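Local coordinates for TRAP dicarboxylate transporter-DctP subunit (Desulfovibrio desulfuricans subsp. desulfuricans, PDB 4NHB), which binds sn-glycerol-3-phosphate and, as the periplasmic solute-binding component of a TRAP system, probably delivers it to a membrane transporter, at residues Ile31-Met36 against His238-Asn243; His48-Tyr53 against Tyr62-Phe67; Ala80-Gly85 against Ser138-Leu143. One frame throughout, in Å; residues are numbered along the deposited sequence.

Overall arrangement
The chain starts with strand 30-34 and runs on through helix 42-57 into strand 63-67. Contact 2 closes the short loop between the helix and strand 63-67, within a single beta-alpha-beta unit. Helix 75-84 follows, and some fifty residues later contact 3 joins its C-terminal end to the start of strand 140-142. Contact 1 closes last, when strand 235-243 returns one strand away from strand 30-34, beyond strand 89-92. Its long loop encloses contacts 2 and 3, which follow one another in series without crossing. All three reach the same mixed sheet. Strand 63-67 pairs with 30-34, and 140-142 pairs with 235-243. Contact 1 therefore touches both of the others, while contacts 2 and 3 do not touch.

Contact 1 (Ile31-Met36 against His238-Asn243); sequences IKMAGM and HSLYIN. With G3P (sn-glycerol-3-phosphate), chain P.
Met36 turns its CG between the backbone N and the carbonyl carbon (chi1 64°), and with an extended chi2 this brings SD to the ring of His238. The bend at chi3 then turns the CE methyl toward the phosphate oxygens of the ligand. The two residues lie in the ligand pocket of a periplasmic binding protein with the type II (PBP2) fold. Met36 SD is 3.7 Å from His238 CE1. The sulfur comes in obliquely, 72° off the ring normal, and the two side chains cross at about a right angle. Met36 CE is 3.6 Å from O4P of sn-glycerol-3-phosphate.

His238 grips the glycerol part. Its NE2 is 2.7 Å from the O2 hydroxyl, which lies at the edge of the ring near its plane. The hydrogen-bond angle is 154°. A second, weak bond runs from His238 NE2 to O1 at 3.2 Å. On the other ring nitrogen, ND1 is hydrogen-bonded to Glu43 OE2. Glu43 OE1 also bonds Met36 N, so one carboxylate probably helps to position both pocket residues. Lys37, Thr94, Glu107, Arg151 and Arg171 make further hydrogen bonds to the ligand.

Farther from the pocket the contact is apolar. Strands 30-34 and 235-243 are not direct neighbours. Strand 89-92 lies between them and pairs with each, and the nearest CA atoms, those of Met33 and Ile242, are 8.8 Å apart. Side chains meet on the face covered by helix 42-57, whose Phe50 touches both Met33 and Leu240. The chain of Met33 crosses that of Leu240 almost perpendicularly. The touching atoms are Met33 SD and Leu240 CD2, 4.1 Å apart.

Contact 2 (His48-Tyr53 against Tyr62-Phe67); sequences HLFGKY and YEVQVF
His48 lays its imidazole against Val66 and so joins helix 42-57 to strand 63-67. These are the second and third elements of a beta-alpha-beta unit that begins with strand 30-34. The axes of helix 48-53 and strand 63-67 are nearly antiparallel, at 166°. At CB the side chain of His48 leaves the helix pointing away from the strand. Its chi1 of -72° sets CG beside the backbone N, which swings the ring back to Val66. ND1 is the first ring nitrogen along the way, 3.9 Å from Val66 CG2. Next comes CE1, the closest atom, 3.7 Å from Val66 CB. At the tip, NE2 lies 4.0 Å from Val66 CG1 and is hydrogen-bonded to Glu39 OE2. That bond probably helps to fix the rotation of the ring. The Val66 CG1 methyl sits over one face, 26° off the ring normal and offset toward the rim, a CH-pi contact.

One turn on, Gly51 faces Val64. With no side chain on Gly51, the backbones come close, with Gly51 CA and Val64 CA 5.2 Å apart. The Val64 CG2 methyl is 3.8 Å from Gly51 CA. The same methyl meets Phe50 CE2 at 4.0 Å, approaching that ring obliquely. Phe50 and Val64 also touch Met33 of strand 30-34, and Phe50 reaches Ala261 of helix 252-286. These residues join the helix to the sheet.

In strand 63-67 the odd-numbered residues bond strand 30-34, and the N-H of Val64 turns to a water instead. The water accepts from Val64 N at 3.2 Å and donates a weak bond to Gly51 O at 3.0 Å.

Contact 3 (Ala80-Gly85 against Ser138-Leu143); sequences AATRKG and SGLRTL
Arg83 binds Ser138 through NE, the inner guanidinium nitrogen, not through NH1 or NH2. The chain bends at chi3 (70°), which brings NE 2.8 Å from Ser138 O. The N-H...O angle is 151°, and the oxygen lies at the guanidinium edge, tilted slightly from its plane. The acceptor is the carbonyl at the C-terminal end of helix 134-138, where a positive group is probably favoured.

The backbone there is held by an ST turn. Ser138 OG accepts from Leu140 N at 3.0 Å and is also hydrogen-bonded to Phe134 O. Gly139, with positive phi, ends helix 134-138.

Leu140 supplies the apolar half. Its CD1 is 3.9 Å from Arg83 CG, and its CD2 is 3.8 Å from Thr82 CG2. Leu140 crosses both partners at about a right angle.

The contact joins the C-terminal ends of helices 75-84 and 134-138, with Leu99 of a loop touching both Arg83 and Ser138. Strand 140-142 then enters the mixed sheet antiparallel to strand 235-243, whose Asn243 ND2 bonds Thr82 O and ties helix 75-84 to the same strand.

Contact 1 (Ile31-Met36 against His238-Asn243)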
loop_
_atom_site.group_PDB
_atom_site.type_symbol
_atom_site.label_atom_id
_atom_site.label_comp_id
_atom_site.label_asym_id
_atom_site.label_seq_id
_atom_site.Cartn_x
_atom_site.Cartn_y
_atom_site.Cartn_z
ATOM N N ILE A 31 15.633 -15.129 -7.671
ATOM C CA ILE A 31 14.461 -14.264 -7.874
ATOM C C ILE A 31 14.741 -12.811 -7.438
ATOM O O ILE A 31 15.086 -12.547 -6.292
ATOM C CB ILE A 31 13.236 -14.803 -7.091
ATOM C CG1 ILE A 31 12.766 -16.136 -7.687
ATOM C CG2 ILE A 31 12.107 -13.798 -7.088
ATOM C CD1 ILE A 31 11.658 -16.817 -6.879
ATOM N N LYS A 32 14.594 -11.884 -8.367
ATOM C CA LYS A 32 14.825 -10.480 -8.098
ATOM C C LYS A 32 13.477 -9.851 -7.840
ATOM O O LYS A 32 12.550 -10.041 -8.612
ATOM C CB LYS A 32 15.446 -9.810 -9.299
ATOM C CG LYS A 32 16.611 -10.567 -9.937
ATOM C CD LYS A 32 17.919 -9.955 -9.573
ATOM C CE LYS A 32 19.091 -10.814 -10.047
ATOM N NZ LYS A 32 19.801 -10.216 -11.205
ATOM N N MET A 33 13.379 -9.138 -6.723
ATOM C CA MET A 33 12.190 -8.446 -6.309
ATOM C C MET A 33 12.497 -6.992 -6.034
ATOM O O MET A 33 13.380 -6.673 -5.231
ATOM C CB MET A 33 11.679 -9.040 -5.003
ATOM C CG MET A 33 10.291 -8.616 -4.636
ATOM S SD MET A 33 9.844 -9.205 -3.005
ATOM C CE MET A 33 10.043 -10.970 -3.121
ATOM N N ALA A 34 11.732 -6.114 -6.646
ATOM C CA ALA A 34 11.890 -4.690 -6.400
ATOM C C ALA A 34 10.750 -4.169 -5.562
ATOM O O ALA A 34 9.636 -4.682 -5.612
ATOM C CB ALA A 34 11.926 -3.939 -7.701
ATOM N N GLY A 35 11.043 -3.119 -4.809
ATOM C CA GLY A 35 10.033 -2.395 -4.065
ATOM C C GLY A 35 10.335 -0.925 -3.972
ATOM O O GLY A 35 11.284 -0.443 -4.596
ATOM N N MET A 36 9.536 -0.229 -3.163
ATOM C CA MET A 36 9.456 1.225 -3.230
ATOM C C MET A 36 9.660 1.841 -1.872
ATOM O O MET A 36 9.609 3.071 -1.751
ATOM C CB MET A 36 8.092 1.681 -3.802
ATOM C CG MET A 36 6.914 1.297 -2.933
ATOM S SD MET A 36 5.316 1.952 -3.578
ATOM C CE MET A 36 5.502 3.696 -3.189
ATOM N N HIS A 238 -0.561 -3.310 0.308
ATOM C CA HIS A 238 0.313 -3.749 -0.788
ATOM C C HIS A 238 0.299 -5.262 -1.004
ATOM O O HIS A 238 -0.298 -6.003 -0.230
ATOM C CB HIS A 238 1.729 -3.267 -0.522
ATOM C CG HIS A 238 1.941 -1.828 -0.851
ATOM N ND1 HIS A 238 3.189 -1.320 -1.119
ATOM C CD2 HIS A 238 1.072 -0.787 -0.966
ATOM C CE1 HIS A 238 3.094 -0.025 -1.379
ATOM N NE2 HIS A 238 1.824 0.329 -1.277
ATOM N N SER A 239 0.964 -5.716 -2.056
ATOM C CA SER A 239 1.059 -7.140 -2.394
ATOM C C SER A 239 2.406 -7.473 -2.931
ATOM O O SER A 239 3.113 -6.612 -3.431
ATOM C CB SER A 239 0.044 -7.553 -3.459
ATOM O OG SER A 239 -1.235 -7.137 -3.087
ATOM N N LEU A 240 2.759 -8.744 -2.838
ATOM C CA LEU A 240 3.869 -9.271 -3.611
ATOM C C LEU A 240 3.289 -9.786 -4.927
ATOM O O LEU A 240 2.321 -10.571 -4.942
ATOM C CB LEU A 240 4.599 -10.406 -2.882
ATOM C CG LEU A 240 5.138 -10.104 -1.476
ATOM C CD1 LEU A 240 5.848 -11.341 -0.944
ATOM C CD2 LEU A 240 6.070 -8.895 -1.476
ATOM N N TYR A 241 3.841 -9.292 -6.026
ATOM C CA TYR A 241 3.378 -9.705 -7.352
ATOM C C TYR A 241 4.448 -10.538 -7.997
ATOM O O TYR A 241 5.626 -10.269 -7.794
ATOM C CB TYR A 241 3.129 -8.486 -8.203
ATOM C CG TYR A 241 1.957 -7.609 -7.786
ATOM C CD1 TYR A 241 2.116 -6.594 -6.856
ATOM C CD2 TYR A 241 0.691 -7.793 -8.340
ATOM C CE1 TYR A 241 1.050 -5.785 -6.489
ATOM C CE2 TYR A 241 -0.365 -7.010 -7.980
ATOM C CZ TYR A 241 -0.210 -6.007 -7.068
ATOM O OH TYR A 241 -1.298 -5.191 -6.739
ATOM N N ILE A 242 4.061 -11.542 -8.791
ATOM C CA ILE A 242 5.034 -12.372 -9.473
ATOM C C ILE A 242 4.749 -12.454 -10.967
ATOM O O ILE A 242 3.598 -12.497 -11.386
ATOM C CB ILE A 242 5.121 -13.777 -8.867
ATOM C CG1 ILE A 242 6.209 -14.576 -9.550
ATOM C CG2 ILE A 242 3.759 -14.519 -8.937
ATOM C CD1 ILE A 242 6.846 -15.648 -8.640
ATOM N N ASN A 243 5.798 -12.426 -11.779
ATOM C CA ASN A 243 5.608 -12.564 -13.203
ATOM C C ASN A 243 4.896 -13.891 -13.450
ATOM O O ASN A 243 5.393 -14.939 -13.023
ATOM C CB ASN A 243 6.932 -12.573 -13.927
ATOM C CG ASN A 243 6.757 -12.778 -15.410
ATOM O OD1 ASN A 243 6.683 -13.903 -15.882
ATOM N ND2 ASN A 243 6.628 -11.691 -16.142
HETATM O O1 G3P P . -0.807 1.625 -2.482
HETATM C C1 G3P P . -0.582 2.920 -2.958
HETATM C C2 G3P P . 0.366 3.669 -2.013
HETATM O O2 G3P P . 1.575 2.965 -1.923
HETATM C C3 G3P P . 0.622 5.082 -2.563
HETATM O O1P G3P P . 0.947 5.927 -1.506
HETATM O O4P G3P P . 3.063 4.918 -0.852
HETATM O O2P G3P P . 3.069 6.780 -2.586
HETATM O O3P G3P P . 2.631 7.317 -0.191
HETATM P P G3P P . 2.526 6.254 -1.280
#

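Contact 2 (His48-Tyr53 against Tyr62-Phe67)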
loop_
_atom_site.group_PDB
_atom_site.type_symbol
_atom_site.label_atom_id
_atom_site.label_comp_id
_atom_site.label_asym_id
_atom_site.label_seq_id
_atom_site.Cartn_x
_atom_site.Cartn_y
_atom_site.Cartn_z
ATOM N N HIS A 48 11.627 -9.294 2.640
ATOM C CA HIS A 48 12.700 -10.102 3.198
ATOM C C HIS A 48 12.142 -11.386 3.816
ATOM O O HIS A 48 12.723 -12.470 3.655
ATOM C CB HIS A 48 13.482 -9.321 4.254
ATOM C CG HIS A 48 14.353 -8.230 3.700
ATOM N ND1 HIS A 48 15.431 -8.477 2.875
ATOM C CD2 HIS A 48 14.293 -6.884 3.849
ATOM C CE1 HIS A 48 16.000 -7.328 2.547
ATOM N NE2 HIS A 48 15.322 -6.348 3.121
ATOM N N LEU A 49 11.020 -11.271 4.525
ATOM C CA LEU A 49 10.454 -12.435 5.199
ATOM C C LEU A 49 10.050 -13.431 4.129
ATOM O O LEU A 49 10.317 -14.619 4.275
ATOM C CB LEU A 49 9.249 -12.108 6.111
ATOM C CG LEU A 49 9.420 -11.313 7.403
ATOM C CD1 LEU A 49 8.052 -10.861 7.945
ATOM C CD2 LEU A 49 10.159 -12.148 8.436
ATOM N N PHE A 50 9.418 -12.961 3.053
ATOM C CA PHE A 50 9.104 -13.859 1.935
ATOM C C PHE A 50 10.333 -14.591 1.443
ATOM O O PHE A 50 10.274 -15.792 1.118
ATOM C CB PHE A 50 8.504 -13.112 0.759
ATOM C CG PHE A 50 8.484 -13.905 -0.519
ATOM C CD1 PHE A 50 7.402 -14.706 -0.833
ATOM C CD2 PHE A 50 9.541 -13.837 -1.406
ATOM C CE1 PHE A 50 7.354 -15.426 -2.023
ATOM C CE2 PHE A 50 9.514 -14.578 -2.585
ATOM C CZ PHE A 50 8.414 -15.355 -2.901
ATOM N N GLY A 51 11.436 -13.855 1.372
ATOM C CA GLY A 51 12.684 -14.398 0.876
ATOM C C GLY A 51 13.197 -15.464 1.824
ATOM O O GLY A 51 13.583 -16.571 1.398
ATOM N N LYS A 52 13.187 -15.126 3.111
ATOM C CA LYS A 52 13.613 -16.049 4.157
ATOM C C LYS A 52 12.799 -17.341 4.165
ATOM O O LYS A 52 13.350 -18.439 4.219
ATOM C CB LYS A 52 13.515 -15.378 5.528
ATOM C CG LYS A 52 14.064 -16.228 6.696
ATOM C CD LYS A 52 13.800 -15.544 8.012
ATOM C CE LYS A 52 12.334 -15.729 8.464
ATOM N NZ LYS A 52 12.003 -14.992 9.736
ATOM N N TYR A 53 11.484 -17.201 4.125
ATOM C CA TYR A 53 10.586 -18.340 4.113
ATOM C C TYR A 53 10.755 -19.207 2.848
ATOM O O TYR A 53 10.742 -20.441 2.912
ATOM C CB TYR A 53 9.153 -17.842 4.223
ATOM C CG TYR A 53 8.741 -17.319 5.585
ATOM C CD1 TYR A 53 9.179 -17.920 6.751
ATOM C CD2 TYR A 53 7.857 -16.240 5.705
ATOM C CE1 TYR A 53 8.787 -17.452 7.992
ATOM C CE2 TYR A 53 7.455 -15.772 6.933
ATOM C CZ TYR A 53 7.911 -16.380 8.089
ATOM O OH TYR A 53 7.519 -15.908 9.331
ATOM N N TYR A 62 15.824 -21.838 -4.166
ATOM C CA TYR A 62 15.588 -20.453 -4.582
ATOM C C TYR A 62 16.230 -19.497 -3.616
ATOM O O TYR A 62 16.178 -19.695 -2.399
ATOM C CB TYR A 62 14.110 -20.148 -4.674
ATOM C CG TYR A 62 13.399 -20.909 -5.761
ATOM C CD1 TYR A 62 13.349 -20.428 -7.048
ATOM C CD2 TYR A 62 12.769 -22.109 -5.483
ATOM C CE1 TYR A 62 12.688 -21.112 -8.047
ATOM C CE2 TYR A 62 12.103 -22.805 -6.460
ATOM C CZ TYR A 62 12.073 -22.311 -7.752
ATOM O OH TYR A 62 11.403 -23.006 -8.736
ATOM N N GLU A 63 16.879 -18.480 -4.174
ATOM C CA GLU A 63 17.324 -17.338 -3.408
ATOM C C GLU A 63 16.631 -16.081 -3.943
ATOM O O GLU A 63 16.412 -15.939 -5.154
ATOM C CB GLU A 63 18.837 -17.194 -3.501
ATOM C CG GLU A 63 19.581 -18.445 -3.056
ATOM C CD GLU A 63 21.086 -18.285 -3.119
ATOM O OE1 GLU A 63 21.568 -17.386 -3.844
ATOM O OE2 GLU A 63 21.789 -19.065 -2.441
ATOM N N VAL A 64 16.292 -15.178 -3.030
ATOM C CA VAL A 64 15.590 -13.949 -3.378
ATOM C C VAL A 64 16.464 -12.751 -3.105
ATOM O O VAL A 64 16.948 -12.549 -1.981
ATOM C CB VAL A 64 14.313 -13.821 -2.559
ATOM C CG1 VAL A 64 13.554 -12.521 -2.918
ATOM C CG2 VAL A 64 13.450 -15.044 -2.771
ATOM N N GLN A 65 16.649 -11.925 -4.119
ATOM C CA GLN A 65 17.367 -10.682 -3.932
ATOM C C GLN A 65 16.403 -9.523 -3.901
ATOM O O GLN A 65 15.673 -9.295 -4.869
ATOM C CB GLN A 65 18.396 -10.473 -5.051
ATOM C CG GLN A 65 19.577 -11.450 -4.908
ATOM C CD GLN A 65 20.541 -11.415 -6.083
ATOM O OE1 GLN A 65 20.607 -10.442 -6.817
ATOM N NE2 GLN A 65 21.273 -12.500 -6.271
ATOM N N VAL A 66 16.460 -8.765 -2.811
ATOM C CA VAL A 66 15.499 -7.723 -2.525
ATOM C C VAL A 66 16.093 -6.371 -2.829
ATOM O O VAL A 66 17.158 -6.034 -2.329
ATOM C CB VAL A 66 15.066 -7.785 -1.054
ATOM C CG1 VAL A 66 14.214 -6.572 -0.712
ATOM C CG2 VAL A 66 14.343 -9.103 -0.812
ATOM N N PHE A 67 15.410 -5.619 -3.692
ATOM C CA PHE A 67 15.810 -4.255 -4.051
ATOM C C PHE A 67 14.788 -3.212 -3.634
ATOM O O PHE A 67 13.950 -2.796 -4.432
ATOM C CB PHE A 67 15.995 -4.160 -5.561
ATOM C CG PHE A 67 17.046 -5.119 -6.113
ATOM C CD1 PHE A 67 16.711 -6.417 -6.455
ATOM C CD2 PHE A 67 18.363 -4.705 -6.274
ATOM C CE1 PHE A 67 17.655 -7.266 -6.943
ATOM C CE2 PHE A 67 19.301 -5.543 -6.776
ATOM C CZ PHE A 67 18.972 -6.817 -7.115
HETATM O O HOH W 1 16.184 -15.873 0.072
#

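Contact 3 (Ala80-Gly85 against Ser138-Leu143)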
loop_
_atom_site.group_PDB
_atom_site.type_symbol
_atom_site.label_atom_id
_atom_site.label_comp_id
_atom_site.label_asym_id
_atom_site.label_seq_id
_atom_site.Cartn_x
_atom_site.Cartn_y
_atom_site.Cartn_z
ATOM N N ALA A 80 6.638 -2.479 -14.812
ATOM C CA ALA A 80 6.842 -2.810 -16.222
ATOM C C ALA A 80 7.918 -3.854 -16.348
ATOM O O ALA A 80 7.766 -4.783 -17.118
ATOM C CB ALA A 80 7.232 -1.556 -17.000
ATOM N N ALA A 81 9.005 -3.714 -15.588
ATOM C CA ALA A 81 10.083 -4.694 -15.645
ATOM C C ALA A 81 9.609 -6.053 -15.155
ATOM O O ALA A 81 10.115 -7.096 -15.615
ATOM C CB ALA A 81 11.276 -4.249 -14.828
ATOM N N THR A 82 8.659 -6.062 -14.220
ATOM C CA THR A 82 8.210 -7.334 -13.691
ATOM C C THR A 82 7.259 -7.957 -14.705
ATOM O O THR A 82 7.259 -9.175 -14.879
ATOM C CB THR A 82 7.551 -7.236 -12.310
ATOM O OG1 THR A 82 8.402 -6.521 -11.389
ATOM C CG2 THR A 82 7.323 -8.624 -11.752
ATOM N N ARG A 83 6.474 -7.119 -15.375
ATOM C CA ARG A 83 5.551 -7.600 -16.402
ATOM C C ARG A 83 6.359 -8.245 -17.507
ATOM O O ARG A 83 5.994 -9.288 -18.023
ATOM C CB ARG A 83 4.685 -6.478 -16.955
ATOM C CG ARG A 83 3.675 -5.985 -15.928
ATOM C CD ARG A 83 2.807 -4.895 -16.486
ATOM N NE ARG A 83 1.871 -5.408 -17.509
ATOM C CZ ARG A 83 1.211 -4.633 -18.366
ATOM N NH1 ARG A 83 1.387 -3.322 -18.348
ATOM N NH2 ARG A 83 0.367 -5.166 -19.251
ATOM N N LYS A 84 7.495 -7.646 -17.829
ATOM C CA LYS A 84 8.338 -8.194 -18.877
ATOM C C LYS A 84 9.139 -9.412 -18.457
ATOM O O LYS A 84 9.588 -10.166 -19.318
ATOM C CB LYS A 84 9.244 -7.086 -19.425
ATOM C CG LYS A 84 8.422 -5.937 -20.002
ATOM C CD LYS A 84 9.037 -5.331 -21.275
ATOM C CE LYS A 84 9.531 -3.893 -21.103
ATOM N NZ LYS A 84 8.613 -2.981 -20.307
ATOM N N GLY A 85 9.303 -9.631 -17.146
ATOM C CA GLY A 85 10.090 -10.742 -16.650
ATOM C C GLY A 85 11.565 -10.431 -16.568
ATOM O O GLY A 85 12.404 -11.274 -16.232
ATOM N N SER A 138 -2.531 -8.187 -16.973
ATOM C CA SER A 138 -1.271 -7.631 -16.489
ATOM C C SER A 138 -0.053 -8.512 -16.731
ATOM O O SER A 138 1.052 -8.017 -16.851
ATOM C CB SER A 138 -1.387 -7.350 -14.980
ATOM O OG SER A 138 -1.626 -8.557 -14.270
ATOM N N GLY A 139 -0.250 -9.818 -16.776
ATOM C CA GLY A 139 0.874 -10.735 -16.814
ATOM C C GLY A 139 1.441 -10.964 -15.422
ATOM O O GLY A 139 2.467 -11.621 -15.291
ATOM N N LEU A 140 0.760 -10.434 -14.390
ATOM C CA LEU A 140 1.193 -10.589 -13.000
ATOM C C LEU A 140 0.167 -11.369 -12.182
ATOM O O LEU A 140 -1.035 -11.301 -12.431
ATOM C CB LEU A 140 1.404 -9.225 -12.325
ATOM C CG LEU A 140 2.379 -8.264 -13.024
ATOM C CD1 LEU A 140 2.393 -6.932 -12.368
ATOM C CD2 LEU A 140 3.756 -8.814 -13.043
ATOM N N ARG A 141 0.664 -12.071 -11.180
ATOM C CA ARG A 141 -0.163 -12.812 -10.262
ATOM C C ARG A 141 0.025 -12.160 -8.915
ATOM O O ARG A 141 1.153 -12.006 -8.452
ATOM C CB ARG A 141 0.320 -14.242 -10.219
ATOM C CG ARG A 141 -0.519 -15.242 -9.470
ATOM C CD ARG A 141 0.109 -16.617 -9.771
ATOM N NE ARG A 141 -0.646 -17.764 -9.297
ATOM C CZ ARG A 141 -1.479 -18.480 -10.046
ATOM N NH1 ARG A 141 -1.690 -18.167 -11.315
ATOM N NH2 ARG A 141 -2.111 -19.512 -9.515
ATOM N N THR A 142 -1.081 -11.784 -8.292
ATOM C CA THR A 142 -1.049 -11.175 -6.974
ATOM C C THR A 142 -1.000 -12.255 -5.889
ATOM O O THR A 142 -1.953 -13.018 -5.738
ATOM C CB THR A 142 -2.321 -10.336 -6.831
ATOM O OG1 THR A 142 -2.455 -9.485 -7.992
ATOM C CG2 THR A 142 -2.281 -9.486 -5.571
ATOM N N LEU A 143 0.089 -12.348 -5.140
ATOM C CA LEU A 143 0.275 -13.493 -4.230
ATOM C C LEU A 143 -0.278 -13.282 -2.824
ATOM O O LEU A 143 -0.482 -14.245 -2.074
ATOM C CB LEU A 143 1.757 -13.860 -4.132
ATOM C CG LEU A 143 2.433 -14.474 -5.375
ATOM C CD1 LEU A 143 3.955 -14.620 -5.163
ATOM C CD2 LEU A 143 1.802 -15.828 -5.731
#